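PDB 2ZZI: metallo-beta-lactamase superfamily protein from Thermus thermophilus, which probably acts as a metal-dependent hydrolase of the metallo-beta-lactamase fold, holding two metal ions, iron(III) in this crystal, in its presumed active site. Local coordinates for residues L11-Y16 against P182-G187; L26-D31 against L51-H56; P123-G128 against Y154-A159; D144-G149 against R195-L200. All coordinates share one frame; numbering follows the deposited sequence.

Interaction 1 of 4, residues L11-Y16 against P182-G187. With FE (Fe (III) ion), chain D.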
loop_
_atom_site.group_PDB
_atom_site.type_symbol
_atom_site.label_atom_id
_atom_site.label_comp_id
_atom_site.label_asym_id
_atom_site.label_seq_id
_atom_site.Cartn_x
_atom_site.Cartn_y
_atom_site.Cartn_z
ATOM N N LEU A 11 9.525 -8.061 -7.525
ATOM C CA LEU A 11 9.943 -7.794 -6.149
ATOM C C LEU A 11 8.981 -8.384 -5.127
ATOM O O LEU A 11 9.096 -8.121 -3.930
ATOM C CB LEU A 11 10.102 -6.295 -5.891
ATOM C CG LEU A 11 11.204 -5.508 -6.605
ATOM C CD1 LEU A 11 11.492 -4.229 -5.820
ATOM C CD2 LEU A 11 12.465 -6.334 -6.767
ATOM N N GLN A 12 8.023 -9.167 -5.603
ATOM C CA GLN A 12 7.084 -9.849 -4.720
ATOM C C GLN A 12 6.414 -8.938 -3.701
ATOM O O GLN A 12 6.550 -9.147 -2.498
ATOM C CB GLN A 12 7.784 -10.995 -3.984
ATOM C CG GLN A 12 8.150 -12.161 -4.880
ATOM C CD GLN A 12 6.957 -12.679 -5.672
ATOM O OE1 GLN A 12 6.342 -13.684 -5.309
ATOM N NE2 GLN A 12 6.617 -11.981 -6.751
ATOM N N GLU A 13 5.673 -7.943 -4.175
ATOM C CA GLU A 13 4.944 -7.053 -3.271
ATOM C C GLU A 13 3.596 -7.666 -2.876
ATOM O O GLU A 13 3.148 -8.617 -3.500
ATOM C CB GLU A 13 4.776 -5.667 -3.908
ATOM C CG GLU A 13 3.778 -4.761 -3.208
ATOM C CD GLU A 13 2.421 -4.749 -3.893
ATOM O OE1 GLU A 13 2.391 -4.732 -5.143
ATOM O OE2 GLU A 13 1.391 -4.747 -3.181
ATOM N N ASN A 14 2.953 -7.125 -1.845
ATOM C CA ASN A 14 1.720 -7.716 -1.318
ATOM C C ASN A 14 0.443 -6.911 -1.543
ATOM O O ASN A 14 0.041 -6.120 -0.684
ATOM C CB ASN A 14 1.865 -8.007 0.174
ATOM C CG ASN A 14 2.889 -9.073 0.451
ATOM O OD1 ASN A 14 3.335 -9.241 1.584
ATOM N ND2 ASN A 14 3.281 -9.799 -0.591
ATOM N N ALA A 15 -0.203 -7.137 -2.685
ATOM C CA ALA A 15 -1.495 -6.529 -2.979
ATOM C C ALA A 15 -2.570 -7.210 -2.151
ATOM O O ALA A 15 -2.491 -8.409 -1.899
ATOM C CB ALA A 15 -1.810 -6.652 -4.453
ATOM N N TYR A 16 -3.572 -6.453 -1.723
ATOM C CA TYR A 16 -4.648 -7.016 -0.914
ATOM C C TYR A 16 -6.032 -6.709 -1.486
ATOM O O TYR A 16 -6.315 -5.577 -1.892
ATOM C CB TYR A 16 -4.580 -6.494 0.520
ATOM C CG TYR A 16 -3.302 -6.821 1.256
ATOM C CD1 TYR A 16 -3.223 -7.925 2.091
ATOM C CD2 TYR A 16 -2.180 -6.010 1.136
ATOM C CE1 TYR A 16 -2.066 -8.217 2.778
ATOM C CE2 TYR A 16 -1.014 -6.294 1.818
ATOM C CZ TYR A 16 -0.962 -7.399 2.639
ATOM O OH TYR A 16 0.195 -7.691 3.325
ATOM N N PRO A 182 1.886 -5.855 5.527
ATOM C CA PRO A 182 2.935 -5.058 4.923
ATOM C C PRO A 182 2.990 -5.284 3.425
ATOM O O PRO A 182 2.420 -6.248 2.935
ATOM C CB PRO A 182 4.194 -5.612 5.585
ATOM C CG PRO A 182 3.874 -7.052 5.837
ATOM C CD PRO A 182 2.372 -7.185 5.931
ATOM N N GLY A 183 3.674 -4.401 2.706
ATOM C CA GLY A 183 3.728 -4.485 1.258
ATOM C C GLY A 183 4.737 -5.504 0.785
ATOM O O GLY A 183 4.888 -5.727 -0.410
ATOM N N HIS A 184 5.433 -6.123 1.733
ATOM C CA HIS A 184 6.475 -7.096 1.420
ATOM C C HIS A 184 6.653 -8.067 2.576
ATOM O O HIS A 184 6.703 -7.663 3.736
ATOM C CB HIS A 184 7.821 -6.407 1.180
ATOM C CG HIS A 184 7.830 -5.438 0.038
ATOM N ND1 HIS A 184 8.119 -5.815 -1.256
ATOM C CD2 HIS A 184 7.633 -4.099 0.004
ATOM C CE1 HIS A 184 8.077 -4.753 -2.041
ATOM N NE2 HIS A 184 7.786 -3.699 -1.301
ATOM N N GLY A 185 6.761 -9.350 2.260
ATOM C CA GLY A 185 7.110 -10.343 3.269
ATOM C C GLY A 185 5.993 -10.703 4.227
ATOM O O GLY A 185 4.873 -10.223 4.104
ATOM N N PRO A 186 6.302 -11.555 5.206
ATOM C CA PRO A 186 5.336 -12.111 6.138
ATOM C C PRO A 186 4.619 -11.048 6.961
ATOM O O PRO A 186 5.192 -10.006 7.258
ATOM C CB PRO A 186 6.204 -12.976 7.056
ATOM C CG PRO A 186 7.433 -13.265 6.257
ATOM C CD PRO A 186 7.668 -12.026 5.478
ATOM N N GLY A 187 3.371 -11.319 7.327
ATOM C CA GLY A 187 2.609 -10.417 8.169
ATOM C C GLY A 187 3.138 -10.473 9.586
ATOM O O GLY A 187 4.059 -11.235 9.875
HETATM FE FE FE D . 7.806 -1.668 -1.853
HETATM O O HOH W 1 8.659 0.591 -2.406
#
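The loop 182-187 supplies one ligand, His184, to the dinuclear metal site of the metallo-beta-lactamase fold, and this histidine, which carries the iron of chain D, touches the start of strand 13-20. His184 NE2 binds this iron at 2.1 Å, while its ring leans back on residues 11-13: CE1 lies 3.9 Å from Glu13 CB, and the carbonyl O of Leu11 approaches the ring edge, in its plane, 3.7 Å from ND1. CG stands opposite the carbonyl carbon (chi1 -61°), which swings the ring back toward residues 11-13 although the bond to CB leads away from them.

Beside the ligand the backbones are fastened directly. Asn14 N gives a bent hydrogen bond of 2.8 Å to Gly183 O, and Glu13 CA lies beside the same oxygen in a CA-H...O contact. Two residues on, Tyr16 OH donates over 2.7 Å to Pro182 O, the carbonyl just before Gly183, so that this carbonyl lies at the ring edge. Two successive carbonyls just ahead of the ligand are thus held by the one strand. Asn14 CB packs 3.3 Å from Pro182 O.

Asp58, His59 and Asp144 complete the ligation of this iron from the protein. The Tyr16 ring meets Phe141 edge-to-face and also packs on His181, while Gly183 bonds through its backbone to Gly143. The contact therefore bridges the two sheets of the sandwich, joining strand 13-20 to the loop that follows strand 179-182.

Interaction 2 of 4, residues L26-D31 against L51-H56. With FE (Fe (III) ion), chain C.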
loop_
_atom_site.group_PDB
_atom_site.type_symbol
_atom_site.label_atom_id
_atom_site.label_comp_id
_atom_site.label_asym_id
_atom_site.label_seq_id
_atom_site.Cartn_x
_atom_site.Cartn_y
_atom_site.Cartn_z
ATOM N N LEU A 26 -9.060 -2.775 -3.660
ATOM C CA LEU A 26 -7.760 -3.373 -3.950
ATOM C C LEU A 26 -6.608 -2.452 -3.539
ATOM O O LEU A 26 -6.480 -1.343 -4.053
ATOM C CB LEU A 26 -7.652 -3.708 -5.434
ATOM C CG LEU A 26 -6.414 -4.516 -5.802
ATOM C CD1 LEU A 26 -6.474 -5.881 -5.133
ATOM C CD2 LEU A 26 -6.285 -4.644 -7.307
ATOM N N ILE A 27 -5.771 -2.922 -2.619
ATOM C CA ILE A 27 -4.643 -2.135 -2.115
ATOM C C ILE A 27 -3.319 -2.490 -2.814
ATOM O O ILE A 27 -2.864 -3.625 -2.758
ATOM C CB ILE A 27 -4.496 -2.305 -0.589
ATOM C CG1 ILE A 27 -5.833 -2.038 0.105
ATOM C CG2 ILE A 27 -3.434 -1.376 -0.041
ATOM C CD1 ILE A 27 -5.771 -2.108 1.621
ATOM N N ASP A 28 -2.716 -1.515 -3.484
ATOM C CA ASP A 28 -1.395 -1.680 -4.114
ATOM C C ASP A 28 -1.314 -2.799 -5.156
ATOM O O ASP A 28 -0.630 -3.801 -4.942
ATOM C CB ASP A 28 -0.299 -1.904 -3.062
ATOM C CG ASP A 28 -0.231 -0.791 -2.032
ATOM O OD1 ASP A 28 -0.962 0.213 -2.179
ATOM O OD2 ASP A 28 0.552 -0.927 -1.070
ATOM N N PRO A 29 -2.005 -2.625 -6.297
ATOM C CA PRO A 29 -1.872 -3.555 -7.410
ATOM C C PRO A 29 -0.503 -3.407 -8.053
ATOM O O PRO A 29 -0.362 -2.694 -9.045
ATOM C CB PRO A 29 -2.952 -3.086 -8.380
ATOM C CG PRO A 29 -3.144 -1.655 -8.058
ATOM C CD PRO A 29 -2.983 -1.561 -6.583
ATOM N N GLY A 30 0.492 -4.087 -7.494
ATOM C CA GLY A 30 1.886 -3.869 -7.867
ATOM C C GLY A 30 2.278 -4.240 -9.282
ATOM O O GLY A 30 3.009 -3.508 -9.949
ATOM N N ASP A 31 1.802 -5.386 -9.747
ATOM C CA ASP A 31 2.162 -5.864 -11.073
ATOM C C ASP A 31 1.299 -7.068 -11.427
ATOM O O ASP A 31 0.396 -7.429 -10.668
ATOM C CB ASP A 31 3.644 -6.233 -11.104
ATOM C CG ASP A 31 4.171 -6.409 -12.511
ATOM O OD1 ASP A 31 3.351 -6.435 -13.456
ATOM O OD2 ASP A 31 5.407 -6.516 -12.673
ATOM N N LEU A 51 -6.800 1.365 -3.913
ATOM C CA LEU A 51 -6.139 2.198 -2.902
ATOM C C LEU A 51 -4.623 1.986 -2.884
ATOM O O LEU A 51 -4.136 0.854 -2.907
ATOM C CB LEU A 51 -6.720 1.941 -1.513
ATOM C CG LEU A 51 -8.027 2.680 -1.260
ATOM C CD1 LEU A 51 -9.018 2.353 -2.363
ATOM C CD2 LEU A 51 -8.601 2.361 0.114
ATOM N N LEU A 52 -3.885 3.090 -2.833
ATOM C CA LEU A 52 -2.434 3.041 -2.855
ATOM C C LEU A 52 -1.860 3.581 -1.559
ATOM O O LEU A 52 -2.160 4.704 -1.166
ATOM C CB LEU A 52 -1.912 3.851 -4.036
ATOM C CG LEU A 52 -2.534 3.455 -5.373
ATOM C CD1 LEU A 52 -1.940 4.268 -6.508
ATOM C CD2 LEU A 52 -2.327 1.968 -5.604
ATOM N N THR A 53 -1.041 2.776 -0.892
ATOM C CA THR A 53 -0.401 3.195 0.350
ATOM C C THR A 53 0.696 4.205 0.051
ATOM O O THR A 53 0.909 5.142 0.816
ATOM C CB THR A 53 0.197 2.008 1.112
ATOM O OG1 THR A 53 1.051 1.266 0.237
ATOM C CG2 THR A 53 -0.892 1.100 1.618
ATOM N N HIS A 54 1.393 3.994 -1.062
ATOM C CA HIS A 54 2.342 4.969 -1.598
ATOM C C HIS A 54 2.548 4.719 -3.088
ATOM O O HIS A 54 2.024 3.753 -3.629
ATOM C CB HIS A 54 3.670 4.985 -0.822
ATOM C CG HIS A 54 4.411 3.683 -0.835
ATOM N ND1 HIS A 54 3.960 2.560 -0.178
ATOM C CD2 HIS A 54 5.594 3.338 -1.400
ATOM C CE1 HIS A 54 4.821 1.574 -0.351
ATOM N NE2 HIS A 54 5.823 2.021 -1.087
ATOM N N ALA A 55 3.297 5.587 -3.757
ATOM C CA ALA A 55 3.323 5.568 -5.216
ATOM C C ALA A 55 4.582 4.937 -5.784
ATOM O O ALA A 55 4.969 5.226 -6.922
ATOM C CB ALA A 55 3.144 6.978 -5.769
ATOM N N HIS A 56 5.223 4.080 -4.997
ATOM C CA HIS A 56 6.439 3.419 -5.453
ATOM C C HIS A 56 6.081 2.430 -6.552
ATOM O O HIS A 56 5.057 1.758 -6.476
ATOM C CB HIS A 56 7.160 2.739 -4.285
ATOM C CG HIS A 56 7.972 3.682 -3.448
ATOM N ND1 HIS A 56 8.964 3.255 -2.592
ATOM C CD2 HIS A 56 7.951 5.034 -3.353
ATOM C CE1 HIS A 56 9.510 4.300 -1.996
ATOM N NE2 HIS A 56 8.915 5.392 -2.443
HETATM FE FE FE C . 8.008 1.462 -1.130
HETATM O O HOH W 1 8.659 0.591 -2.406
#
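Asp28 and Thr53 meet through a two-pronged carboxylate grip at the head of the HxHxDH metal-binding motif of the metallo-beta-lactamase fold. Asp28 OD1 accepts from Thr53 N at 2.9 Å, a nearly straight bond (164°), and OD2 accepts from Thr53 OG1 at 2.6 Å. Each oxygen uses its syn lone pair, so one residue closes both bonds and fixes the rotation of the carboxylate. The hydroxyl can reach it because chi1 of Thr53 (53°) tucks OG1 between the backbone N and the carbonyl carbon. OD2 has a further partner in ND1 of His59, a ligand of the iron of chain D, making Asp28 a second-shell residue that probably helps to orient that ligand.

Behind this grip the strand ends run parallel. Leu51 N bonds to Leu26 O, and Asp28 N to Leu51 O at 2.8 Å; the two bonds flank Ile27, whose CA makes a CA-H...O contact to Leu51 O. On one side of the backbone Ile27 CG2 meets Thr53 CG2, with Phe132 of strand 130-134 packed against both residues. Elsewhere Pro29 CD lies against Leu52 CD2, next to helix 63-70.

Beyond Thr53 the chain delivers His54 NE2 and His56 ND1 to the iron of chain C, where His125 and Asp144 join them. Thr53 OG1 also receives a hydrogen bond from His54 ND1, 3.2 Å long and tilted 26° from the imidazole plane.

Interaction 3 of 4, residues P123-G128 against Y154-A159. With FE (Fe (III) ion), chain C.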
loop_
_atom_site.group_PDB
_atom_site.type_symbol
_atom_site.label_atom_id
_atom_site.label_comp_id
_atom_site.label_asym_id
_atom_site.label_seq_id
_atom_site.Cartn_x
_atom_site.Cartn_y
_atom_site.Cartn_z
ATOM N N PRO A 123 4.291 9.593 6.617
ATOM C CA PRO A 123 5.393 9.815 5.696
ATOM C C PRO A 123 6.694 9.255 6.240
ATOM O O PRO A 123 6.745 8.807 7.384
ATOM C CB PRO A 123 5.471 11.342 5.608
ATOM C CG PRO A 123 4.202 11.844 6.213
ATOM C CD PRO A 123 3.856 10.845 7.248
ATOM N N GLY A 124 7.740 9.280 5.426
ATOM C CA GLY A 124 9.025 8.744 5.840
ATOM C C GLY A 124 9.610 7.839 4.782
ATOM O O GLY A 124 10.720 8.068 4.309
ATOM N N HIS A 125 8.869 6.797 4.415
ATOM C CA HIS A 125 9.261 5.952 3.294
ATOM C C HIS A 125 9.031 6.742 2.013
ATOM O O HIS A 125 9.793 6.637 1.054
ATOM C CB HIS A 125 8.456 4.657 3.280
ATOM C CG HIS A 125 8.829 3.727 2.170
ATOM N ND1 HIS A 125 9.914 2.880 2.242
ATOM C CD2 HIS A 125 8.259 3.507 0.962
ATOM C CE1 HIS A 125 10.001 2.183 1.122
ATOM N NE2 HIS A 125 9.006 2.543 0.330
ATOM N N SER A 126 7.972 7.543 2.017
ATOM C CA SER A 126 7.719 8.498 0.955
ATOM C C SER A 126 6.829 9.616 1.497
ATOM O O SER A 126 6.227 9.477 2.560
ATOM C CB SER A 126 7.080 7.819 -0.260
ATOM O OG SER A 126 5.715 7.516 -0.031
ATOM N N PRO A 127 6.757 10.736 0.767
ATOM C CA PRO A 127 6.069 11.953 1.189
ATOM C C PRO A 127 4.569 11.773 1.351
ATOM O O PRO A 127 3.956 12.436 2.180
ATOM C CB PRO A 127 6.344 12.926 0.041
ATOM C CG PRO A 127 7.529 12.376 -0.663
ATOM C CD PRO A 127 7.424 10.900 -0.535
ATOM N N GLY A 128 3.979 10.888 0.558
ATOM C CA GLY A 128 2.536 10.672 0.608
ATOM C C GLY A 128 2.139 9.286 1.076
ATOM O O GLY A 128 1.106 8.760 0.675
ATOM N N TYR A 154 14.768 4.419 3.824
ATOM C CA TYR A 154 14.746 5.856 4.089
ATOM C C TYR A 154 15.847 6.596 3.338
ATOM O O TYR A 154 16.314 7.641 3.791
ATOM C CB TYR A 154 14.818 6.140 5.597
ATOM C CG TYR A 154 15.797 5.259 6.346
ATOM C CD1 TYR A 154 15.395 4.032 6.871
ATOM C CD2 TYR A 154 17.122 5.649 6.527
ATOM C CE1 TYR A 154 16.280 3.220 7.554
ATOM C CE2 TYR A 154 18.018 4.839 7.208
ATOM C CZ TYR A 154 17.588 3.626 7.720
ATOM O OH TYR A 154 18.468 2.811 8.389
ATOM N N ASP A 155 16.250 6.054 2.187
ATOM C CA ASP A 155 17.239 6.712 1.316
ATOM C C ASP A 155 16.755 6.869 -0.129
ATOM O O ASP A 155 17.402 7.549 -0.931
ATOM C CB ASP A 155 18.584 5.978 1.341
ATOM C CG ASP A 155 18.443 4.487 1.085
ATOM O OD1 ASP A 155 17.360 4.057 0.616
ATOM O OD2 ASP A 155 19.419 3.749 1.362
ATOM N N LEU A 156 15.628 6.233 -0.458
ATOM C CA LEU A 156 14.987 6.419 -1.762
ATOM C C LEU A 156 14.577 7.875 -1.890
ATOM O O LEU A 156 14.245 8.513 -0.893
ATOM C CB LEU A 156 13.745 5.535 -1.903
ATOM C CG LEU A 156 13.897 4.013 -1.902
ATOM C CD1 LEU A 156 12.553 3.362 -2.154
ATOM C CD2 LEU A 156 14.914 3.550 -2.934
ATOM N N PRO A 157 14.581 8.404 -3.122
ATOM C CA PRO A 157 14.198 9.799 -3.312
ATOM C C PRO A 157 12.859 10.100 -2.647
ATOM O O PRO A 157 11.862 9.437 -2.929
ATOM C CB PRO A 157 14.082 9.928 -4.835
ATOM C CG PRO A 157 14.999 8.873 -5.375
ATOM C CD PRO A 157 14.895 7.731 -4.398
ATOM N N GLY A 158 12.844 11.088 -1.757
ATOM C CA GLY A 158 11.611 11.503 -1.103
ATOM C C GLY A 158 11.446 10.944 0.296
ATOM O O GLY A 158 10.548 11.348 1.026
ATOM N N ALA A 159 12.313 10.016 0.675
ATOM C CA ALA A 159 12.251 9.422 2.006
ATOM C C ALA A 159 12.931 10.293 3.075
ATOM O O ALA A 159 13.704 11.194 2.760
ATOM C CB ALA A 159 12.848 8.025 1.986
HETATM FE FE FE C . 8.008 1.462 -1.130
HETATM O O HOH W 1 8.659 0.591 -2.406
#
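His125, a ligand of the iron of chain C, sits in the loop between strands 117-121 and 130-134, and the turn 156-159 packs along that loop's backbone. Ala159 is the central piece: its CB rests 3.2 Å from Gly124 O and 3.5 Å from His125 O, facing two successive carbonyls. Next to it, Gly158 O lies 3.5 Å from Pro127 CD, so the proline ring edges up to a peptide oxygen. At the metal end Leu156 CD1 approaches His125 CE1 obliquely, at 4.3 Å.

The turn is type II, closed by Ala159 N to Leu156 O, with Gly158 at positive phi in its third position. In the metallo-beta-lactamase fold the loop 123-128 brings the third histidine to the first metal, alongside His54 and His56, with Asp144 bridging to the second. The side chain of His125 extends opposite its own backbone N (chi1 -179°) and sets NE2 2.1 Å from the iron; ND1 at the other side of the ring makes a weak hydrogen bond to Arg153 O. No hydrogen bond joins the two segments themselves. Outside partners contribute: Gly124 pairs through its backbone with Asp160, Ser126 OG bonds to Asp80 OD2, and Leu156 reaches across to touch His56.

Interaction 4 of 4, residues D144-G149 against R195-L200. With FE (Fe (III) ion), chain C; FE (Fe (III) ion), chain D.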
loop_
_atom_site.group_PDB
_atom_site.type_symbol
_atom_site.label_atom_id
_atom_site.label_comp_id
_atom_site.label_asym_id
_atom_site.label_seq_id
_atom_site.Cartn_x
_atom_site.Cartn_y
_atom_site.Cartn_z
ATOM N N ASP A 144 4.894 -0.230 3.011
ATOM C CA ASP A 144 6.314 -0.433 3.281
ATOM C C ASP A 144 6.748 0.184 4.598
ATOM O O ASP A 144 7.929 0.207 4.918
ATOM C CB ASP A 144 7.163 0.133 2.143
ATOM C CG ASP A 144 7.115 -0.725 0.894
ATOM O OD1 ASP A 144 6.408 -1.758 0.891
ATOM O OD2 ASP A 144 7.792 -0.365 -0.092
ATOM N N LEU A 145 5.787 0.685 5.361
ATOM C CA LEU A 145 6.078 1.283 6.653
ATOM C C LEU A 145 6.723 0.267 7.598
ATOM O O LEU A 145 7.890 0.410 7.979
ATOM C CB LEU A 145 4.802 1.859 7.273
ATOM C CG LEU A 145 4.935 3.094 8.166
ATOM N N LEU A 146 5.968 -0.768 7.961
ATOM C CA LEU A 146 6.448 -1.756 8.931
ATOM C C LEU A 146 6.556 -3.172 8.372
ATOM O O LEU A 146 5.605 -3.694 7.804
ATOM C CB LEU A 146 5.555 -1.758 10.172
ATOM C CG LEU A 146 6.026 -2.626 11.338
ATOM C CD1 LEU A 146 7.438 -2.247 11.759
ATOM C CD2 LEU A 146 5.064 -2.507 12.508
ATOM N N PHE A 147 7.718 -3.791 8.549
ATOM C CA PHE A 147 7.931 -5.169 8.124
ATOM C C PHE A 147 8.113 -6.114 9.315
ATOM O O PHE A 147 8.252 -5.674 10.456
ATOM C CB PHE A 147 9.157 -5.273 7.216
ATOM C CG PHE A 147 9.066 -4.444 5.965
ATOM C CD1 PHE A 147 8.002 -4.588 5.094
ATOM C CD2 PHE A 147 10.063 -3.541 5.645
ATOM C CE1 PHE A 147 7.930 -3.831 3.938
ATOM C CE2 PHE A 147 9.993 -2.788 4.491
ATOM C CZ PHE A 147 8.926 -2.934 3.639
ATOM N N ARG A 148 8.113 -7.417 9.041
ATOM C CA ARG A 148 8.406 -8.417 10.060
ATOM C C ARG A 148 9.898 -8.375 10.380
ATOM O O ARG A 148 10.703 -9.028 9.721
ATOM C CB ARG A 148 7.994 -9.806 9.566
ATOM C CG ARG A 148 8.312 -10.965 10.504
ATOM C CD ARG A 148 7.785 -10.733 11.916
ATOM N NE ARG A 148 8.857 -10.498 12.888
ATOM C CZ ARG A 148 9.355 -11.438 13.687
ATOM N NH1 ARG A 148 10.327 -11.146 14.543
ATOM N NH2 ARG A 148 8.882 -12.676 13.630
ATOM N N GLY A 149 10.267 -7.579 11.377
ATOM C CA GLY A 149 11.662 -7.463 11.775
ATOM C C GLY A 149 12.426 -6.351 11.073
ATOM O O GLY A 149 13.650 -6.277 11.181
ATOM N N ARG A 195 8.713 -5.550 20.515
ATOM C CA ARG A 195 9.760 -6.185 21.303
ATOM C C ARG A 195 10.824 -6.901 20.469
ATOM O O ARG A 195 11.901 -7.227 20.977
ATOM C CB ARG A 195 9.155 -7.148 22.324
ATOM C CG ARG A 195 8.301 -8.234 21.717
ATOM C CD ARG A 195 7.623 -9.069 22.800
ATOM N NE ARG A 195 7.090 -10.315 22.257
ATOM C CZ ARG A 195 5.928 -10.412 21.621
ATOM N NH1 ARG A 195 5.174 -9.332 21.454
ATOM N NH2 ARG A 195 5.519 -11.586 21.152
ATOM N N THR A 196 10.532 -7.134 19.194
ATOM C CA THR A 196 11.436 -7.913 18.351
ATOM C C THR A 196 12.233 -7.082 17.343
ATOM O O THR A 196 13.404 -7.354 17.107
ATOM C CB THR A 196 10.677 -9.032 17.609
ATOM O OG1 THR A 196 9.534 -8.478 16.943
ATOM C CG2 THR A 196 10.212 -10.103 18.593
ATOM N N ASN A 197 11.594 -6.072 16.759
ATOM C CA ASN A 197 12.190 -5.292 15.674
ATOM C C ASN A 197 13.431 -4.507 16.103
ATOM O O ASN A 197 13.401 -3.787 17.097
ATOM C CB ASN A 197 11.137 -4.347 15.084
ATOM C CG ASN A 197 11.487 -3.870 13.683
ATOM O OD1 ASN A 197 12.609 -3.447 13.415
ATOM N ND2 ASN A 197 10.512 -3.927 12.786
ATOM N N PRO A 198 14.531 -4.639 15.345
ATOM C CA PRO A 198 15.761 -3.940 15.706
ATOM C C PRO A 198 15.680 -2.434 15.454
ATOM O O PRO A 198 16.632 -1.715 15.746
ATOM C CB PRO A 198 16.809 -4.571 14.777
ATOM C CG PRO A 198 16.041 -4.997 13.587
ATOM C CD PRO A 198 14.685 -5.424 14.103
ATOM N N PHE A 199 14.560 -1.964 14.907
ATOM C CA PHE A 199 14.403 -0.542 14.610
ATOM C C PHE A 199 13.657 0.138 15.738
ATOM O O PHE A 199 13.498 1.358 15.755
ATOM C CB PHE A 199 13.653 -0.330 13.293
ATOM C CG PHE A 199 14.534 -0.376 12.074
ATOM C CD1 PHE A 199 14.999 0.793 11.496
ATOM C CD2 PHE A 199 14.887 -1.592 11.501
ATOM C CE1 PHE A 199 15.803 0.753 10.370
ATOM C CE2 PHE A 199 15.692 -1.638 10.373
ATOM C CZ PHE A 199 16.149 -0.465 9.808
ATOM N N LEU A 200 13.189 -0.672 16.675
ATOM C CA LEU A 200 12.477 -0.163 17.830
ATOM C C LEU A 200 13.310 -0.500 19.076
ATOM O O LEU A 200 12.711 -0.755 20.159
ATOM C CB LEU A 200 11.066 -0.765 17.874
ATOM C CG LEU A 200 10.209 -0.291 16.689
ATOM C CD1 LEU A 200 11.090 0.218 15.557
ATOM C CD2 LEU A 200 9.252 -1.369 16.179
HETATM FE FE FE C . 8.008 1.462 -1.130
HETATM FE FE FE D . 7.806 -1.668 -1.853
HETATM O O HOH W 1 8.659 0.591 -2.406
#
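Gly149 and Asn197 form the close-packed part of this contact, with their CA atoms 4.5 Å apart. The flat amide of Asn197 lies against the glycine backbone, ND2 being 3.5 Å from Gly149 C, and the Leu146 and Asn197 side chains slide past each other in opposite directions, Leu146 CD1 3.7 Å from Asn197 ND2. Next in line, Pro198 CD abuts Gly149 O at 3.2 Å. Extension of Asn197 CG away from its backbone N (chi1 -160°) puts the amide here, and its polar ends are used: ND2 bonds to Ser150 O and weakly to Glu193, while OD1 receives Phe199 N over 2.9 Å in an Asx turn. Leu146 continues inward onto Leu168 and Leu171 of helix 161-171.

The outer side is looser. Arg148 and Thr196, both exposed, cross at about a right angle with NH1 3.7 Å from OG1, and each has its stronger partner elsewhere: Arg148 NE in a salt bridge with Glu193, Thr196 OG1 in a hydrogen bond to Leu192 O.

Here the end of the last modelled helix, 190-196, packs on the turn between strands 139-147 and 150-151. That turn follows Asp144, whose OD2 bridges the two iron ions, as in the glyoxalase II-like members of this fold.

In the fold
From the N terminus, strand 13-20 turns back into strand 23-27, where interaction 2 closes the first short loop, around helix 33-43, and leads into the metal-binding histidines. Interaction 3 comes next in series, spanning the strands between residues 128 and 154. Interaction 4 starts within that span, at 144-149, and ends near the C terminus at 195-200, so it crosses interaction 3. Interaction 1 makes the longest closure, from 11-16 to 182-187; it encloses interactions 2 and 3 entirely and crosses interaction 4. Tyr16 and Ile27 join interactions 1 and 2 within one sheet, and all four interactions supply ligands to the paired irons, interaction 3 from a loop and interaction 4 from strand 139-147 of the other sheet.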